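Local coordinates for fatty acid amide hydrolase (Candida albicans, PDB 6KVR), which probably hydrolyses monocarboxylic acid amides to the carboxylate and ammonium, as a member of the amidase family, at residues Ile155-Gln160 with Ile248-Asp253; Met161-Lys166 with Ala195-Arg200; Lys275-Lys280 with Ala294-Met299; Gly218-Pro223 with Glu237-Gly242. All blocks are in the same frame, centred on the assembly; numbering follows the deposited sequence.

Interaction 1 (Ile155-Gln160 with Ile248-Asp253); sequences ISLKEQ and IGVGSD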
loop_
_atom_site.group_PDB
_atom_site.type_symbol
_atom_site.label_atom_id
_atom_site.label_comp_id
_atom_site.label_asym_id
_atom_site.label_seq_id
_atom_site.Cartn_x
_atom_site.Cartn_y
_atom_site.Cartn_z
ATOM N N ILE A 155 9.729 25.957 -10.450
ATOM C CA ILE A 155 9.728 24.930 -9.415
ATOM C C ILE A 155 11.121 24.322 -9.358
ATOM O O ILE A 155 11.705 24.005 -10.400
ATOM C CB ILE A 155 8.641 23.873 -9.696
ATOM C CG1 ILE A 155 7.256 24.490 -9.456
ATOM C CG2 ILE A 155 8.839 22.605 -8.857
ATOM C CD1 ILE A 155 6.113 23.505 -9.480
ATOM N N SER A 156 11.674 24.215 -8.149
ATOM C CA SER A 156 12.973 23.591 -7.951
ATOM C C SER A 156 12.807 22.102 -7.644
ATOM O O SER A 156 11.814 21.677 -7.053
ATOM C CB SER A 156 13.737 24.278 -6.818
ATOM O OG SER A 156 12.955 24.302 -5.639
ATOM N N LEU A 157 13.806 21.317 -8.035
ATOM C CA LEU A 157 13.717 19.861 -8.065
ATOM C C LEU A 157 14.909 19.255 -7.334
ATOM O O LEU A 157 16.059 19.637 -7.581
ATOM C CB LEU A 157 13.681 19.356 -9.504
ATOM C CG LEU A 157 12.503 19.801 -10.371
ATOM C CD1 LEU A 157 12.805 19.496 -11.803
ATOM C CD2 LEU A 157 11.198 19.135 -9.928
ATOM N N LYS A 158 14.632 18.328 -6.418
ATOM C CA LYS A 158 15.709 17.578 -5.782
ATOM C C LYS A 158 16.462 16.792 -6.850
ATOM O O LYS A 158 15.849 16.226 -7.760
ATOM C CB LYS A 158 15.133 16.652 -4.709
ATOM C CG LYS A 158 16.134 16.038 -3.746
ATOM C CD LYS A 158 15.412 15.139 -2.740
ATOM C CE LYS A 158 16.406 14.371 -1.862
ATOM N NZ LYS A 158 15.783 13.849 -0.598
ATOM N N GLU A 159 17.796 16.785 -6.750
ATOM C CA GLU A 159 18.630 16.227 -7.817
ATOM C C GLU A 159 18.326 14.751 -8.092
ATOM O O GLU A 159 18.330 14.321 -9.251
ATOM C CB GLU A 159 20.118 16.400 -7.478
ATOM C CG GLU A 159 21.081 16.062 -8.638
ATOM C CD GLU A 159 21.345 14.545 -8.821
ATOM O OE1 GLU A 159 21.006 13.743 -7.913
ATOM O OE2 GLU A 159 21.884 14.154 -9.886
ATOM N N GLN A 160 18.097 13.951 -7.048
ATOM C CA GLN A 160 18.002 12.501 -7.236
ATOM C C GLN A 160 16.861 12.076 -8.167
ATOM O O GLN A 160 16.857 10.927 -8.626
ATOM C CB GLN A 160 17.872 11.804 -5.871
ATOM C CG GLN A 160 16.599 12.168 -5.093
ATOM C CD GLN A 160 15.543 11.102 -5.216
ATOM O OE1 GLN A 160 15.859 9.925 -5.447
ATOM N NE2 GLN A 160 14.280 11.489 -5.040
ATOM N N ILE A 248 7.890 26.884 -5.579
ATOM C CA ILE A 248 7.621 25.617 -4.909
ATOM C C ILE A 248 8.841 24.732 -5.102
ATOM O O ILE A 248 9.524 24.804 -6.128
ATOM C CB ILE A 248 6.358 24.903 -5.448
ATOM C CG1 ILE A 248 5.164 25.846 -5.493
ATOM C CG2 ILE A 248 6.011 23.682 -4.592
ATOM C CD1 ILE A 248 3.895 25.222 -6.075
ATOM N N GLY A 249 9.128 23.911 -4.094
ATOM C CA GLY A 249 10.155 22.894 -4.219
ATOM C C GLY A 249 9.590 21.493 -4.066
ATOM O O GLY A 249 8.546 21.299 -3.440
ATOM N N VAL A 250 10.269 20.509 -4.636
ATOM C CA VAL A 250 9.857 19.109 -4.566
ATOM C C VAL A 250 10.982 18.323 -3.913
ATOM O O VAL A 250 12.122 18.350 -4.392
ATOM C CB VAL A 250 9.530 18.535 -5.951
ATOM C CG1 VAL A 250 8.869 17.131 -5.816
ATOM C CG2 VAL A 250 8.618 19.477 -6.696
ATOM N N GLY A 251 10.668 17.632 -2.822
ATOM C CA GLY A 251 11.626 16.764 -2.164
ATOM C C GLY A 251 11.085 15.361 -1.932
ATOM O O GLY A 251 10.033 14.992 -2.455
ATOM N N SER A 252 11.801 14.577 -1.141
ATOM C CA SER A 252 11.383 13.242 -0.763
ATOM C C SER A 252 11.663 13.075 0.724
ATOM O O SER A 252 12.450 13.826 1.311
ATOM C CB SER A 252 12.116 12.173 -1.579
ATOM O OG SER A 252 13.505 12.209 -1.277
ATOM N N ASP A 253 11.007 12.092 1.340
ATOM C CA ASP A 253 10.986 12.016 2.803
ATOM C C ASP A 253 10.862 10.545 3.194
ATOM O O ASP A 253 9.817 9.913 3.026
ATOM C CB ASP A 253 9.869 12.868 3.398
ATOM C CG ASP A 253 9.986 13.052 4.933
ATOM O OD1 ASP A 253 10.088 12.040 5.669
ATOM O OD2 ASP A 253 9.930 14.224 5.411
#

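Interaction 2 (Met161-Lys166 with Ala195-Arg200); sequences MNYKDK and AVFYVR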
loop_
_atom_site.group_PDB
_atom_site.type_symbol
_atom_site.label_atom_id
_atom_site.label_comp_id
_atom_site.label_asym_id
_atom_site.label_seq_id
_atom_site.Cartn_x
_atom_site.Cartn_y
_atom_site.Cartn_z
HETATM N N MSE A 161 15.915 12.955 -8.474
HETATM C CA MSE A 161 14.850 12.600 -9.412
HETATM C C MSE A 161 15.346 12.634 -10.847
HETATM O O MSE A 161 15.996 13.597 -11.256
HETATM C CB MSE A 161 13.649 13.540 -9.268
HETATM C CG MSE A 161 12.992 13.495 -7.911
HETATM SE SE MSE A 161 11.480 14.749 -7.757
HETATM C CE MSE A 161 12.529 16.365 -7.721
ATOM N N ASN A 162 15.023 11.590 -11.608
ATOM C CA ASN A 162 15.377 11.541 -13.024
ATOM C C ASN A 162 14.987 12.837 -13.717
ATOM O O ASN A 162 13.829 13.263 -13.657
ATOM C CB ASN A 162 14.669 10.373 -13.736
ATOM C CG ASN A 162 15.348 9.041 -13.509
ATOM O OD1 ASN A 162 16.440 8.980 -12.946
ATOM N ND2 ASN A 162 14.708 7.961 -13.965
ATOM N N TYR A 163 15.952 13.453 -14.379
ATOM C CA TYR A 163 15.697 14.567 -15.277
ATOM C C TYR A 163 16.194 14.154 -16.653
ATOM O O TYR A 163 17.351 13.733 -16.796
ATOM C CB TYR A 163 16.402 15.854 -14.811
ATOM C CG TYR A 163 15.865 17.111 -15.473
ATOM C CD1 TYR A 163 16.221 17.436 -16.773
ATOM C CD2 TYR A 163 14.991 17.965 -14.795
ATOM C CE1 TYR A 163 15.738 18.578 -17.377
ATOM C CE2 TYR A 163 14.493 19.110 -15.397
ATOM C CZ TYR A 163 14.880 19.412 -16.688
ATOM O OH TYR A 163 14.394 20.534 -17.309
ATOM N N LYS A 164 15.327 14.290 -17.656
ATOM C CA LYS A 164 15.628 13.807 -18.998
ATOM C C LYS A 164 16.923 14.409 -19.529
ATOM O O LYS A 164 17.109 15.628 -19.525
ATOM C CB LYS A 164 14.471 14.140 -19.932
ATOM C CG LYS A 164 14.843 14.186 -21.390
ATOM C CD LYS A 164 13.611 14.385 -22.252
ATOM C CE LYS A 164 13.990 14.367 -23.731
ATOM N NZ LYS A 164 12.836 14.015 -24.606
ATOM N N ASP A 165 17.830 13.529 -19.956
ATOM C CA ASP A 165 19.067 13.879 -20.638
ATOM C C ASP A 165 20.037 14.631 -19.743
ATOM O O ASP A 165 20.886 15.362 -20.241
ATOM C CB ASP A 165 18.803 14.678 -21.914
ATOM C CG ASP A 165 18.074 13.851 -22.957
ATOM O OD1 ASP A 165 18.318 12.625 -22.980
ATOM O OD2 ASP A 165 17.256 14.408 -23.727
ATOM N N LYS A 166 19.958 14.439 -18.431
ATOM C CA LYS A 166 20.902 15.059 -17.514
ATOM C C LYS A 166 21.380 14.041 -16.494
ATOM O O LYS A 166 20.656 13.103 -16.147
ATOM C CB LYS A 166 20.290 16.258 -16.814
ATOM C CG LYS A 166 20.379 17.496 -17.654
ATOM C CD LYS A 166 19.634 18.651 -17.038
ATOM C CE LYS A 166 19.852 19.921 -17.861
ATOM N NZ LYS A 166 18.545 20.579 -17.859
ATOM N N ALA A 195 4.799 23.674 -15.321
ATOM C CA ALA A 195 5.857 24.243 -14.493
ATOM C C ALA A 195 7.112 24.521 -15.319
ATOM O O ALA A 195 7.307 23.973 -16.402
ATOM C CB ALA A 195 6.188 23.312 -13.331
ATOM N N VAL A 196 7.973 25.388 -14.788
ATOM C CA VAL A 196 9.213 25.782 -15.449
ATOM C C VAL A 196 10.377 25.341 -14.570
ATOM O O VAL A 196 10.375 25.602 -13.360
ATOM C CB VAL A 196 9.272 27.304 -15.700
ATOM C CG1 VAL A 196 10.603 27.688 -16.327
ATOM C CG2 VAL A 196 8.099 27.770 -16.584
ATOM N N PHE A 197 11.374 24.690 -15.178
ATOM C CA PHE A 197 12.511 24.111 -14.461
ATOM C C PHE A 197 13.810 24.816 -14.820
ATOM O O PHE A 197 14.000 25.250 -15.957
ATOM C CB PHE A 197 12.675 22.623 -14.777
ATOM C CG PHE A 197 11.454 21.800 -14.489
ATOM C CD1 PHE A 197 10.742 21.965 -13.309
ATOM C CD2 PHE A 197 11.030 20.834 -15.392
ATOM C CE1 PHE A 197 9.618 21.170 -13.033
ATOM C CE2 PHE A 197 9.914 20.038 -15.122
ATOM C CZ PHE A 197 9.213 20.210 -13.955
ATOM N N TYR A 198 14.735 24.861 -13.853
ATOM C CA TYR A 198 15.969 25.617 -14.033
ATOM C C TYR A 198 17.061 25.265 -13.027
ATOM O O TYR A 198 18.230 25.555 -13.284
ATOM C CB TYR A 198 15.680 27.129 -13.960
ATOM C CG TYR A 198 15.019 27.577 -12.672
ATOM C CD1 TYR A 198 13.718 27.194 -12.362
ATOM C CD2 TYR A 198 15.702 28.362 -11.757
ATOM C CE1 TYR A 198 13.118 27.593 -11.181
ATOM C CE2 TYR A 198 15.108 28.763 -10.574
ATOM C CZ TYR A 198 13.816 28.389 -10.299
ATOM O OH TYR A 198 13.218 28.794 -9.132
ATOM N N VAL A 199 16.713 24.665 -11.883
ATOM C CA VAL A 199 17.691 24.346 -10.839
ATOM C C VAL A 199 17.370 22.990 -10.206
ATOM O O VAL A 199 16.202 22.655 -9.969
ATOM C CB VAL A 199 17.747 25.445 -9.753
ATOM C CG1 VAL A 199 16.389 25.637 -9.102
ATOM C CG2 VAL A 199 18.777 25.113 -8.697
ATOM N N ARG A 200 18.417 22.207 -9.940
ATOM C CA ARG A 200 18.307 20.942 -9.225
ATOM C C ARG A 200 19.200 21.041 -8.002
ATOM O O ARG A 200 20.370 21.432 -8.115
ATOM C CB ARG A 200 18.708 19.744 -10.108
ATOM C CG ARG A 200 17.780 19.563 -11.319
ATOM C CD ARG A 200 18.355 18.612 -12.355
ATOM N NE ARG A 200 18.268 17.235 -11.895
ATOM C CZ ARG A 200 18.975 16.235 -12.401
ATOM N NH1 ARG A 200 19.822 16.429 -13.395
ATOM N NH2 ARG A 200 18.803 15.004 -11.918
HETATM O O HOH W 1 15.973 16.228 -10.478
#

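Interaction 3 (Lys275-Lys280 with Ala294-Met299); sequences KRISVK and AVAGPM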
loop_
_atom_site.group_PDB
_atom_site.type_symbol
_atom_site.label_atom_id
_atom_site.label_comp_id
_atom_site.label_asym_id
_atom_site.label_seq_id
_atom_site.Cartn_x
_atom_site.Cartn_y
_atom_site.Cartn_z
ATOM N N LYS A 275 2.000 6.667 -1.260
ATOM C CA LYS A 275 1.312 6.188 -2.455
ATOM C C LYS A 275 0.301 7.180 -3.013
ATOM O O LYS A 275 -0.562 6.800 -3.788
ATOM C CB LYS A 275 0.656 4.825 -2.215
ATOM C CG LYS A 275 1.644 3.783 -1.665
ATOM C CD LYS A 275 1.029 2.963 -0.533
ATOM C CE LYS A 275 0.562 1.564 -1.010
ATOM N NZ LYS A 275 -0.465 0.895 -0.121
ATOM N N ARG A 276 0.401 8.458 -2.668
ATOM C CA ARG A 276 -0.372 9.475 -3.360
ATOM C C ARG A 276 0.456 10.180 -4.433
ATOM O O ARG A 276 -0.022 10.385 -5.553
ATOM C CB ARG A 276 -0.918 10.493 -2.347
ATOM C CG ARG A 276 -1.764 9.882 -1.242
ATOM C CD ARG A 276 -2.637 10.922 -0.521
ATOM N NE ARG A 276 -3.848 11.264 -1.261
ATOM C CZ ARG A 276 -4.885 11.926 -0.758
ATOM N NH1 ARG A 276 -4.926 12.284 0.515
ATOM N NH2 ARG A 276 -5.903 12.249 -1.559
ATOM N N ILE A 277 1.706 10.515 -4.117
ATOM C CA ILE A 277 2.632 11.160 -5.035
ATOM C C ILE A 277 3.658 10.110 -5.458
ATOM O O ILE A 277 4.164 9.362 -4.616
ATOM C CB ILE A 277 3.291 12.393 -4.372
ATOM C CG1 ILE A 277 2.289 13.554 -4.309
ATOM C CG2 ILE A 277 4.457 12.894 -5.163
ATOM C CD1 ILE A 277 1.247 13.422 -3.267
ATOM N N SER A 278 3.944 10.031 -6.758
ATOM C CA SER A 278 4.885 9.026 -7.251
ATOM C C SER A 278 6.337 9.317 -6.863
ATOM O O SER A 278 6.803 10.462 -6.924
ATOM C CB SER A 278 4.799 8.923 -8.770
ATOM O OG SER A 278 5.707 7.935 -9.238
ATOM N N VAL A 279 7.064 8.259 -6.482
ATOM C CA VAL A 279 8.517 8.311 -6.343
ATOM C C VAL A 279 9.216 7.549 -7.461
ATOM O O VAL A 279 10.435 7.388 -7.420
ATOM C CB VAL A 279 8.996 7.799 -4.969
ATOM C CG1 VAL A 279 8.428 8.658 -3.839
ATOM C CG2 VAL A 279 8.618 6.338 -4.775
ATOM N N LYS A 280 8.475 7.089 -8.465
ATOM C CA LYS A 280 9.073 6.332 -9.560
ATOM C C LYS A 280 10.018 7.197 -10.403
ATOM O O LYS A 280 9.667 8.305 -10.815
ATOM C CB LYS A 280 7.967 5.735 -10.439
ATOM C CG LYS A 280 8.486 4.958 -11.629
ATOM C CD LYS A 280 7.355 4.416 -12.497
ATOM C CE LYS A 280 7.893 3.848 -13.809
ATOM N NZ LYS A 280 6.757 3.237 -14.550
ATOM N N ALA A 294 9.541 5.397 1.112
ATOM C CA ALA A 294 9.783 6.812 0.937
ATOM C C ALA A 294 8.556 7.487 0.332
ATOM O O ALA A 294 7.603 6.845 -0.110
ATOM C CB ALA A 294 11.000 7.038 0.045
ATOM N N VAL A 295 8.598 8.812 0.308
ATOM C CA VAL A 295 7.463 9.622 -0.097
ATOM C C VAL A 295 8.025 10.887 -0.718
ATOM O O VAL A 295 9.113 11.340 -0.359
ATOM C CB VAL A 295 6.562 9.895 1.134
ATOM C CG1 VAL A 295 6.440 11.386 1.442
ATOM C CG2 VAL A 295 5.226 9.220 0.989
ATOM N N ALA A 296 7.309 11.442 -1.683
ATOM C CA ALA A 296 7.698 12.701 -2.284
ATOM C C ALA A 296 6.629 13.738 -1.967
ATOM O O ALA A 296 5.470 13.398 -1.730
ATOM C CB ALA A 296 7.885 12.556 -3.798
ATOM N N GLY A 297 7.009 15.007 -1.951
ATOM C CA GLY A 297 6.038 16.027 -1.633
ATOM C C GLY A 297 6.574 17.441 -1.741
ATOM O O GLY A 297 7.766 17.661 -1.951
ATOM N N PRO A 298 5.693 18.427 -1.578
ATOM C CA PRO A 298 6.045 19.808 -1.903
ATOM C C PRO A 298 6.585 20.570 -0.701
ATOM O O PRO A 298 6.327 20.240 0.459
ATOM C CB PRO A 298 4.704 20.397 -2.358
ATOM C CG PRO A 298 3.707 19.695 -1.485
ATOM C CD PRO A 298 4.267 18.297 -1.212
HETATM N N MSE A 299 7.355 21.606 -1.013
HETATM C CA MSE A 299 7.739 22.623 -0.028
HETATM C C MSE A 299 7.486 24.016 -0.603
HETATM O O MSE A 299 7.668 24.223 -1.809
HETATM C CB MSE A 299 9.204 22.448 0.390
HETATM C CG MSE A 299 9.492 21.015 0.889
HETATM SE SE MSE A 299 11.405 20.558 0.857
HETATM C CE MSE A 299 11.856 22.118 1.976
HETATM O O HOH W 2 5.096 6.597 -1.683
HETATM O O HOH W 3 4.851 9.589 -2.232
#

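Interaction 4 (Gly218-Pro223 with Glu237-Gly242); sequences GLTKNP and EGAIVG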
loop_
_atom_site.group_PDB
_atom_site.type_symbol
_atom_site.label_atom_id
_atom_site.label_comp_id
_atom_site.label_asym_id
_atom_site.label_seq_id
_atom_site.Cartn_x
_atom_site.Cartn_y
_atom_site.Cartn_z
ATOM N N GLY A 218 29.980 19.772 -1.450
ATOM C CA GLY A 218 30.257 20.069 -0.043
ATOM C C GLY A 218 28.986 20.268 0.767
ATOM O O GLY A 218 28.067 19.445 0.708
ATOM N N LEU A 219 28.925 21.358 1.530
ATOM C CA LEU A 219 27.826 21.614 2.456
ATOM C C LEU A 219 26.896 22.702 1.936
ATOM O O LEU A 219 27.329 23.671 1.304
ATOM C CB LEU A 219 28.349 22.041 3.835
ATOM C CG LEU A 219 29.355 21.145 4.536
ATOM C CD1 LEU A 219 30.075 21.900 5.671
ATOM C CD2 LEU A 219 28.660 19.872 5.045
ATOM N N THR A 220 25.612 22.549 2.238
ATOM C CA THR A 220 24.604 23.574 1.964
ATOM C C THR A 220 24.198 24.229 3.279
ATOM O O THR A 220 24.015 23.536 4.282
ATOM C CB THR A 220 23.395 22.957 1.245
ATOM O OG1 THR A 220 23.834 22.442 -0.018
ATOM C CG2 THR A 220 22.252 23.975 1.020
ATOM N N LYS A 221 24.067 25.557 3.287
ATOM C CA LYS A 221 23.932 26.311 4.530
ATOM C C LYS A 221 22.543 26.924 4.687
ATOM O O LYS A 221 21.829 27.159 3.710
ATOM C CB LYS A 221 24.994 27.423 4.606
ATOM C CG LYS A 221 26.411 26.901 4.844
ATOM C CD LYS A 221 26.486 26.043 6.124
ATOM C CE LYS A 221 27.940 25.863 6.571
ATOM N NZ LYS A 221 28.036 25.289 7.932
ATOM N N ASN A 222 22.196 27.235 5.945
ATOM C CA ASN A 222 20.871 27.787 6.276
ATOM C C ASN A 222 20.760 29.246 5.853
ATOM O O ASN A 222 21.623 30.054 6.197
ATOM C CB ASN A 222 20.610 27.676 7.781
ATOM C CG ASN A 222 19.158 27.928 8.150
ATOM O OD1 ASN A 222 18.553 28.940 7.754
ATOM N ND2 ASN A 222 18.587 27.008 8.917
ATOM N N PRO A 223 19.711 29.632 5.123
ATOM C CA PRO A 223 19.643 31.019 4.639
ATOM C C PRO A 223 19.359 32.061 5.732
ATOM O O PRO A 223 19.562 33.254 5.482
ATOM C CB PRO A 223 18.518 30.968 3.588
ATOM C CG PRO A 223 17.651 29.834 4.008
ATOM C CD PRO A 223 18.583 28.810 4.634
ATOM N N GLU A 237 16.573 22.122 -1.373
ATOM C CA GLU A 237 15.178 22.560 -1.425
ATOM C C GLU A 237 14.840 23.476 -0.251
ATOM O O GLU A 237 14.231 24.529 -0.436
ATOM C CB GLU A 237 14.231 21.355 -1.475
ATOM C CG GLU A 237 14.377 20.570 -2.778
ATOM C CD GLU A 237 14.091 21.451 -3.984
ATOM O OE1 GLU A 237 13.235 22.359 -3.860
ATOM O OE2 GLU A 237 14.752 21.283 -5.029
ATOM N N GLY A 238 15.221 23.085 0.968
ATOM C CA GLY A 238 14.946 23.932 2.117
ATOM C C GLY A 238 15.619 25.289 2.007
ATOM O O GLY A 238 15.006 26.323 2.287
ATOM N N ALA A 239 16.884 25.305 1.581
ATOM C CA ALA A 239 17.594 26.569 1.441
ATOM C C ALA A 239 16.922 27.460 0.400
ATOM O O ALA A 239 16.646 28.635 0.664
ATOM C CB ALA A 239 19.060 26.318 1.078
ATOM N N ILE A 240 16.634 26.916 -0.788
ATOM C CA ILE A 240 16.177 27.773 -1.882
ATOM C C ILE A 240 14.735 28.219 -1.655
ATOM O O ILE A 240 14.370 29.350 -1.980
ATOM C CB ILE A 240 16.359 27.074 -3.246
ATOM C CG1 ILE A 240 16.081 28.055 -4.380
ATOM C CG2 ILE A 240 15.397 25.891 -3.405
ATOM C CD1 ILE A 240 16.450 27.508 -5.752
ATOM N N VAL A 241 13.891 27.350 -1.103
ATOM C CA VAL A 241 12.525 27.763 -0.807
ATOM C C VAL A 241 12.522 28.779 0.332
ATOM O O VAL A 241 11.910 29.846 0.223
ATOM C CB VAL A 241 11.641 26.533 -0.507
ATOM C CG1 VAL A 241 10.241 26.945 -0.054
ATOM C CG2 VAL A 241 11.549 25.632 -1.741
ATOM N N GLY A 242 13.250 28.490 1.421
ATOM C CA GLY A 242 13.339 29.440 2.527
ATOM C C GLY A 242 13.860 30.810 2.118
ATOM O O GLY A 242 13.455 31.827 2.681
#

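Interaction 1 (Ile155-Gln160 with Ile248-Asp253)
Lys158 NZ is held by two serine hydroxyls, Ser252 OG at 2.9 Å within this contact and Ser233 OG from outside it. The lysine reaches them because its CG stands anti to the backbone N (chi1 -167°) and the rest of the chain is extended; it runs past Gly251, and CD comes within 3.8 Å of Ser252 OG.

Behind this polar end the two segments form a parallel ladder. Ser156 N donates to Ile248 O at 3.0 Å, Val250 N returns a bond to Ser156 O at 3.1 Å, and Lys158 N donates to Val250 O at 3.2 Å, so the backbone that carries the lysine is tied to the strand that carries Ser252. Side chains sort onto two faces. On one, Ile155 and Ile248 lie alongside each other, and the Val250 CG2 methyl touches both Ile155 CG2 (3.8 Å) and Leu157 CD2 (4.1 Å); Trp309 of helix 303-317 adds to this apolar layer. On the other face Ser156 OG packs closely on Gly249 CA, at 3.4 Å, and bonds to Glu237 and Ser246 beyond the pair.

Neighbouring parallel strands inside the mixed sheet thus place Lys158 on one strand and supply Ser252 as its neighbour from the other. The predicted catalytic residues are Lys158 and Ser233, of the charge relay, and Ser257, the acyl-ester nucleophile, which is consistent with the Ser-Ser-Lys triad of amidase signature enzymes.

Interaction 2 (Met161-Lys166 with Ala195-Arg200)
Met161 and Arg200 bring the two backbones no closer than 9.0 Å between their CA atoms, and side chains, chiefly that of Arg200, bridge the gap. A type II beta turn from Tyr163 to Lys166, closed by Lys166 N to Tyr163 O, shapes the loop that follows strand 155-158; Arg200 reaches into it from strand 199-201, the next strand of the same parallel sheet region.

The arginine chain bends at its third torsion (chi3 74°), which turns the guanidinium against the loop. Tyr163 CB lies over the centre of one guanidinium face, 3.5 Å from Arg200 CZ, and Lys166 CB meets Arg200 NH1 obliquely at 3.5 Å. Arg200 NH2 gives a weak, bent bond to Met161 O at 3.2 Å. A water makes a second link, accepting from Arg200 NE at 2.9 Å and bonding to Met161 O. Stronger anchors lie outside: NH2 also binds Glu159 O, and NH1 forms a salt bridge with Glu123. The ammonium of Lys166 turns elsewhere, to Glu128.

Farther out, the tyrosine and Phe197 side chains meet at a slant, Tyr163 CE2 lying 3.9 Å from Phe197 CD2 and Tyr163 OH 3.7 Å from Phe197 CB.

Interaction 3 (Lys275-Lys280 with Ala294-Met299)
Two waters, rather than any direct hydrogen bond, carry the polar links between Lys275-Lys280 and Ala294-Met299. The first segment is an irregular loop leaving strand 268-271; the second belongs largely to strand 295-300, the next strand of the central mixed sheet. One water accepts from Lys275 N at 3.1 Å and donates to Ala294 O at 3.0 Å. The other accepts from Ala296 N at 3.1 Å and donates to Ile277 O. The loop has already departed from the sheet here, and the waters supply polar partners to strand atoms that no loop backbone atom bonds directly.

Between and beside the bridges the contact is apolar and centres on Ala296. Its methyl is met by Ile277 CG2 at 3.7 Å from Ala296 CB and by Val279 CG1 at 3.9 Å from the same atom, with the Ser278 carbonyl also near. The Ile277 branch that does the touching is the one anti to the backbone N, and it also rests against Ala296 O at 3.6 Å. Ile277 also packs on Trp309, Met310 and Tyr313 of helix 303-317, whereas Val279 is exposed to solvent, its CG1 passing across the Val295-Ala296 peptide. The Ala294 side chain is close to Ile254, a predicted substrate-binding residue, so the contact borders the probable active-site region.

Within Lys275-Lys280 an ST turn forms at Ser278: its OG, which is also hydrogen-bonded to Asp323, accepts from Lys280 N at 3.0 Å and 156°.

Interaction 4 (Gly218-Pro223 with Glu237-Gly242)
This is van der Waals packing of an extended segment against a helix in the protein interior: Thr220, the Lys221 carbonyl and Pro223 lie against the part of helix 235-243 that carries Ala239 and Gly242. No hydrogen bond joins the two segments, and the buried area is modest, 156 Å² summed over both sides.

Ala239 takes most of the contact. Its methyl is approached from two places on the extended segment: Thr220 CG2 comes to 4.0 Å of Ala239 CB, and the carbonyl Lys221 O to 3.9 Å of that same methyl carbon. In Thr220 the methyl branch stands anti to the backbone N while OG1 lies beside the backbone N (chi1 -63°), which separates the two functions of the residue: the methyl packs on the helix, and the hydroxyl bonds to Ser202 OG and Asn119 O.

Pro223 covers the next part of the helix surface. Its ring carbon CG lies 3.7 Å from Ala239 O, and CD is 4.0 Å from Ala239 CA, placing the ring against the helix backbone as much as against a side chain. One turn on, at Gly242, the helix presents only main chain, and Pro223 CG is 4.3 Å from Gly242 C.

Around the contact, Thr118 at the end of helix 100-118 touches both Pro223 and Ala239, while Ile240 turns away to pack on Ala111 of that helix and on strand 199-201, so helix 235-243 contacts the extended segment, helix 100-118 and strand 199-201.

Interactions 1, 2 and 3 share the central sheet: strands 199-201, 155-158, 248-253 and 295-300 are consecutive neighbours, and Ile155 N to Val196 O and Asp253 N to Val295 O tie interaction 1 to its two flanks. Only interaction 1 is a true strand ladder; interaction 2 relies on a buried arginine, and interaction 3 combines two water bridges with packing round Ala296, with Val279 solvent-exposed. Interaction 4, buried and without a hydrogen bond across its segments, packs behind the sheet, where Met299 of interaction 3 touches Gly238 and Glu237 of its helix. Hydrogen bonds and waters thus join interactions 1 to 3, while interaction 4 has only van der Waals contacts.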